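PDB 7CHU: putative pectin lyase from Geobacillus virus E2, which serves as a tailspike of a deep-sea thermophilic bacteriophage and probably recognises or degrades host surface polysaccharide. Local coordinates for residues A[236-241]-A[267-272]; A[304-309]-A[326-331]. All blocks are in the same frame, centred on the assembly; numbering follows the deposited sequence.

Overall arrangement
Contacts 1 and 2 join neighbouring coils of one right-handed parallel beta-helix, the body of a tailspike that assembles as a trimer. Strands 240-243, 268-271, 307-309 and 329-331 follow one another along the same face, so contact 1 pairs the first two and contact 2 the last two. Their centres lie about 10 Å apart. Between them, strands 268-271 and 307-309 are themselves neighbours: F270 N lies 2.8 Å from Y308 O and V268 O the same distance from Y308 N, both probable hydrogen bonds. Y269 packs against Y308, its CZ 3.4 Å from Y308 CD2, continuing the aromatic row of contact 1 into contact 2. Neither contact touches another chain of the trimer.

Contact 1 (A[236-241]-A[267-272]); sequences NKHGVY and HVYFDS
V240 and Y241 pair in parallel with V268 and Y269, through V240 N to H267 O (2.8 Å) and Y269 N to V240 O (2.9 Å). On one face of this short pairing Y269 lies beside two rings of the other segment. H238 meets it in an offset stack, planes 16° apart, with Y269 CD2 over the imidazole 3.5 Å from H238 NE2. The Y241 ring is also nearly parallel to that of Y269 but slid along it, so they touch mainly through Y241 CE2 and Y269 CD1, 3.4 Å apart. Both tyrosines place CG anti to the backbone nitrogen, which sends the two side chains out in the same direction. Beyond them, Y241 OH donates to D271 OD2, the carboxylate turned steeply, 78°, against the ring; the length of this bond, 2.4 Å, is unusually short and may not be exact. A water links N236 OD1 to Y269 OH. H238 NE2 donates to N236 OD1 (2.9 Å) in the plane of the imidazole but from above the carbonyl plane of N236, and H238 ND1 bonds to S266 N. The imidazole is thus held at both nitrogens, which fixes its rotation against Y269.

Contact 2 (A[304-309]-A[326-331]); sequences TPHMYL and NDFIKV
M307, Y308 and L309 run parallel to I329, K330 and V331, the two short strands 4.8 Å apart at their closest and inclined by 12°. M307 N binds F328 O, K330 N binds M307 O at 3.0 Å, and L309 N binds K330 O at 2.8 Å, so backbone bonds alternate along the pair. K330 does most across the contact on the face it shares with Y308. Its CB rests 4.0 Å from P305 CB and also near P305 CG. With CG anti to the backbone nitrogen (chi1 -167°), the chain extends until CD lies 3.9 Å from Y308 CD1, crossing the tyrosine at a slant. Bends at chi3 and chi4 then turn the tip back along its own segment, where NZ forms a salt bridge with D327 OD2 (2.8 Å) and donates to N326 OD1, in the carbonyl plane and on a lone pair. N326 OD1 also accepts from D327 N, so two donors grip the amide oxygen, while N326 CB packs 3.3 Å from T304 O. The carboxylate of D327 has further partners in Y349 N and N352 ND2 of the following coil, which tie the lysine's counter-ion to that coil. Where the segments enter their strands, the edge of F328 is directed at the face of H306 in a T-shaped pair, planes at 75°; H306 NE2 is bonded to Y322 O. On the other face M307 SD and L309 CD2 both approach I329 CG2, next to F289, F321 and F343. Parallel strands in register from coil to coil, with apolar M307, L309, I329 and V331 turned to one face, are characteristic of the right-handed parallel beta-helix of the pectate lyase-like superfamily.

Contact 1 (A[236-241]-A[267-272])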
# COMPACT_ATOMS: atom_id res chain seq x y z
N ASN A 236 -29.48 -7.49 -10.86
CA ASN A 236 -28.11 -7.47 -11.37
C ASN A 236 -27.43 -6.11 -11.17
O ASN A 236 -26.67 -5.65 -12.02
CB ASN A 236 -28.07 -7.87 -12.84
CG ASN A 236 -26.71 -8.28 -13.27
OD1 ASN A 236 -25.93 -8.75 -12.45
ND2 ASN A 236 -26.40 -8.11 -14.55
N LYS A 237 -27.72 -5.46 -10.04
CA LYS A 237 -27.08 -4.20 -9.65
C LYS A 237 -26.14 -4.44 -8.46
O LYS A 237 -26.48 -5.20 -7.54
CB LYS A 237 -28.12 -3.15 -9.28
CG LYS A 237 -29.21 -2.96 -10.33
CD LYS A 237 -28.65 -2.65 -11.71
CE LYS A 237 -29.79 -2.47 -12.73
NZ LYS A 237 -29.25 -2.39 -14.10
N HIS A 238 -24.98 -3.77 -8.49
CA HIS A 238 -23.87 -4.11 -7.60
C HIS A 238 -23.25 -2.86 -6.97
O HIS A 238 -23.58 -1.72 -7.32
CB HIS A 238 -22.83 -4.95 -8.36
CG HIS A 238 -23.43 -6.18 -9.00
ND1 HIS A 238 -23.69 -7.33 -8.29
CD2 HIS A 238 -23.87 -6.42 -10.27
CE1 HIS A 238 -24.23 -8.24 -9.09
NE2 HIS A 238 -24.35 -7.70 -10.30
N GLY A 239 -22.38 -3.09 -5.97
CA GLY A 239 -21.77 -1.97 -5.27
C GLY A 239 -20.95 -1.09 -6.19
O GLY A 239 -21.13 0.13 -6.23
N VAL A 240 -20.03 -1.69 -6.94
CA VAL A 240 -19.25 -1.03 -7.99
C VAL A 240 -19.35 -1.91 -9.22
O VAL A 240 -19.07 -3.11 -9.14
CB VAL A 240 -17.78 -0.85 -7.59
CG1 VAL A 240 -17.01 -0.14 -8.74
CG2 VAL A 240 -17.66 -0.06 -6.31
N TYR A 241 -19.77 -1.35 -10.34
CA TYR A 241 -19.91 -2.09 -11.59
C TYR A 241 -18.95 -1.48 -12.60
O TYR A 241 -19.07 -0.30 -12.94
CB TYR A 241 -21.35 -2.03 -12.09
CG TYR A 241 -21.70 -3.05 -13.18
CD1 TYR A 241 -21.39 -2.82 -14.53
CD2 TYR A 241 -22.36 -4.23 -12.86
CE1 TYR A 241 -21.73 -3.78 -15.53
CE2 TYR A 241 -22.70 -5.17 -13.84
CZ TYR A 241 -22.38 -4.95 -15.16
OH TYR A 241 -22.73 -5.89 -16.10
N HIS A 267 -19.86 -6.73 -4.17
CA HIS A 267 -19.15 -5.49 -3.89
C HIS A 267 -18.57 -4.90 -5.16
O HIS A 267 -18.71 -3.70 -5.43
CB HIS A 267 -18.04 -5.70 -2.86
CG HIS A 267 -18.55 -6.09 -1.51
ND1 HIS A 267 -19.47 -5.33 -0.80
CD2 HIS A 267 -18.29 -7.17 -0.74
CE1 HIS A 267 -19.74 -5.93 0.34
NE2 HIS A 267 -19.05 -7.05 0.40
N VAL A 268 -17.87 -5.72 -5.92
CA VAL A 268 -17.19 -5.30 -7.14
C VAL A 268 -17.58 -6.30 -8.22
O VAL A 268 -17.41 -7.50 -8.03
CB VAL A 268 -15.66 -5.29 -6.96
CG1 VAL A 268 -14.97 -5.14 -8.31
CG2 VAL A 268 -15.25 -4.19 -6.00
N TYR A 269 -18.11 -5.80 -9.34
CA TYR A 269 -18.51 -6.64 -10.46
C TYR A 269 -17.83 -6.12 -11.72
O TYR A 269 -18.12 -5.01 -12.17
CB TYR A 269 -20.04 -6.63 -10.62
CG TYR A 269 -20.56 -7.67 -11.57
CD1 TYR A 269 -20.44 -7.49 -12.94
CD2 TYR A 269 -21.15 -8.85 -11.10
CE1 TYR A 269 -20.91 -8.44 -13.85
CE2 TYR A 269 -21.63 -9.81 -11.99
CZ TYR A 269 -21.51 -9.59 -13.37
OH TYR A 269 -21.96 -10.53 -14.27
N PHE A 270 -16.89 -6.89 -12.28
CA PHE A 270 -16.25 -6.56 -13.54
C PHE A 270 -17.04 -7.21 -14.66
O PHE A 270 -17.42 -8.38 -14.56
CB PHE A 270 -14.80 -7.04 -13.60
CG PHE A 270 -13.82 -6.15 -12.88
CD1 PHE A 270 -13.22 -5.08 -13.52
CD2 PHE A 270 -13.50 -6.41 -11.57
CE1 PHE A 270 -12.30 -4.27 -12.85
CE2 PHE A 270 -12.56 -5.64 -10.89
CZ PHE A 270 -11.96 -4.57 -11.52
N ASP A 271 -17.31 -6.45 -15.72
CA ASP A 271 -18.07 -6.92 -16.87
C ASP A 271 -17.24 -6.58 -18.11
O ASP A 271 -17.03 -5.40 -18.39
CB ASP A 271 -19.45 -6.26 -16.89
CG ASP A 271 -20.30 -6.65 -18.10
OD1 ASP A 271 -19.81 -7.31 -19.06
OD2 ASP A 271 -21.48 -6.25 -18.09
N SER A 272 -16.73 -7.60 -18.80
CA SER A 272 -15.91 -7.39 -19.99
C SER A 272 -16.65 -7.83 -21.25
O SER A 272 -16.01 -8.09 -22.28
CB SER A 272 -14.58 -8.13 -19.88
OG SER A 272 -13.65 -7.47 -19.02
O HOH W 1 -24.84 -11.13 -13.76

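Contact 2 (A[304-309]-A[326-331])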
# COMPACT_ATOMS: atom_id res chain seq x y z
N THR A 304 -23.95 -14.18 -4.27
CA THR A 304 -23.18 -13.49 -5.28
C THR A 304 -21.77 -13.28 -4.74
O THR A 304 -21.60 -13.13 -3.52
CB THR A 304 -23.85 -12.15 -5.65
OG1 THR A 304 -23.25 -11.58 -6.82
CG2 THR A 304 -23.79 -11.16 -4.49
N PRO A 305 -20.75 -13.32 -5.58
CA PRO A 305 -19.39 -13.21 -5.06
C PRO A 305 -19.11 -11.81 -4.54
O PRO A 305 -19.76 -10.84 -4.93
CB PRO A 305 -18.51 -13.55 -6.27
CG PRO A 305 -19.37 -13.23 -7.45
CD PRO A 305 -20.77 -13.54 -7.03
N HIS A 306 -18.18 -11.73 -3.57
CA HIS A 306 -17.74 -10.43 -3.09
C HIS A 306 -17.08 -9.66 -4.22
O HIS A 306 -17.31 -8.46 -4.37
CB HIS A 306 -16.76 -10.55 -1.91
CG HIS A 306 -17.43 -10.68 -0.57
ND1 HIS A 306 -18.73 -11.13 -0.42
CD2 HIS A 306 -17.00 -10.39 0.69
CE1 HIS A 306 -19.05 -11.14 0.86
NE2 HIS A 306 -18.02 -10.68 1.55
N MET A 307 -16.28 -10.34 -5.04
CA MET A 307 -15.70 -9.73 -6.24
C MET A 307 -15.93 -10.67 -7.41
O MET A 307 -15.44 -11.80 -7.38
CB MET A 307 -14.20 -9.45 -6.06
CG MET A 307 -13.53 -8.97 -7.36
SD MET A 307 -11.77 -8.63 -7.20
CE MET A 307 -11.81 -7.28 -6.02
N TYR A 308 -16.65 -10.21 -8.44
CA TYR A 308 -16.72 -10.94 -9.71
C TYR A 308 -15.70 -10.34 -10.66
O TYR A 308 -15.83 -9.18 -11.05
CB TYR A 308 -18.12 -10.90 -10.34
CG TYR A 308 -18.14 -11.54 -11.70
CD1 TYR A 308 -17.94 -12.92 -11.83
CD2 TYR A 308 -18.35 -10.79 -12.85
CE1 TYR A 308 -17.94 -13.53 -13.08
CE2 TYR A 308 -18.36 -11.39 -14.10
CZ TYR A 308 -18.15 -12.76 -14.21
OH TYR A 308 -18.16 -13.36 -15.46
N LEU A 309 -14.67 -11.11 -11.01
CA LEU A 309 -13.52 -10.57 -11.75
C LEU A 309 -13.49 -11.11 -13.18
O LEU A 309 -12.67 -11.96 -13.52
CB LEU A 309 -12.25 -10.91 -10.99
CG LEU A 309 -10.90 -10.42 -11.48
CD1 LEU A 309 -11.08 -9.03 -12.03
CD2 LEU A 309 -9.86 -10.44 -10.32
N ASN A 326 -21.04 -17.29 -1.45
CA ASN A 326 -20.56 -17.53 -2.82
C ASN A 326 -19.04 -17.67 -2.77
O ASN A 326 -18.48 -17.87 -1.69
CB ASN A 326 -20.97 -16.39 -3.76
CG ASN A 326 -21.07 -16.85 -5.21
OD1 ASN A 326 -20.06 -16.98 -5.90
ND2 ASN A 326 -22.29 -17.10 -5.67
N ASP A 327 -18.38 -17.63 -3.92
CA ASP A 327 -16.92 -17.50 -3.92
C ASP A 327 -16.58 -16.08 -3.50
O ASP A 327 -17.29 -15.14 -3.85
CB ASP A 327 -16.33 -17.78 -5.30
CG ASP A 327 -16.85 -19.07 -5.90
OD1 ASP A 327 -16.76 -20.12 -5.24
OD2 ASP A 327 -17.34 -19.02 -7.05
N PHE A 328 -15.52 -15.91 -2.72
CA PHE A 328 -15.09 -14.56 -2.40
C PHE A 328 -14.61 -13.82 -3.66
O PHE A 328 -14.94 -12.65 -3.86
CB PHE A 328 -13.89 -14.61 -1.43
CG PHE A 328 -14.26 -14.69 0.03
CD1 PHE A 328 -15.11 -13.76 0.61
CD2 PHE A 328 -13.73 -15.70 0.84
CE1 PHE A 328 -15.44 -13.84 1.95
CE2 PHE A 328 -14.06 -15.78 2.18
CZ PHE A 328 -14.92 -14.85 2.74
N ILE A 329 -13.82 -14.50 -4.50
CA ILE A 329 -13.36 -13.94 -5.77
C ILE A 329 -13.66 -14.96 -6.85
O ILE A 329 -13.06 -16.04 -6.87
CB ILE A 329 -11.86 -13.60 -5.78
CG1 ILE A 329 -11.47 -12.71 -4.59
CG2 ILE A 329 -11.48 -12.89 -7.10
CD1 ILE A 329 -9.99 -12.45 -4.50
N LYS A 330 -14.56 -14.62 -7.78
CA LYS A 330 -14.91 -15.48 -8.90
C LYS A 330 -14.21 -14.94 -10.14
O LYS A 330 -14.55 -13.85 -10.62
CB LYS A 330 -16.42 -15.53 -9.08
CG LYS A 330 -16.94 -16.60 -9.99
CD LYS A 330 -18.44 -16.41 -10.20
CE LYS A 330 -19.23 -17.70 -10.08
NZ LYS A 330 -19.43 -18.14 -8.64
N VAL A 331 -13.20 -15.66 -10.62
CA VAL A 331 -12.30 -15.16 -11.66
C VAL A 331 -12.72 -15.72 -13.01
O VAL A 331 -12.93 -16.93 -13.15
CB VAL A 331 -10.84 -15.52 -11.37
CG1 VAL A 331 -9.91 -15.04 -12.49
CG2 VAL A 331 -10.39 -14.98 -9.99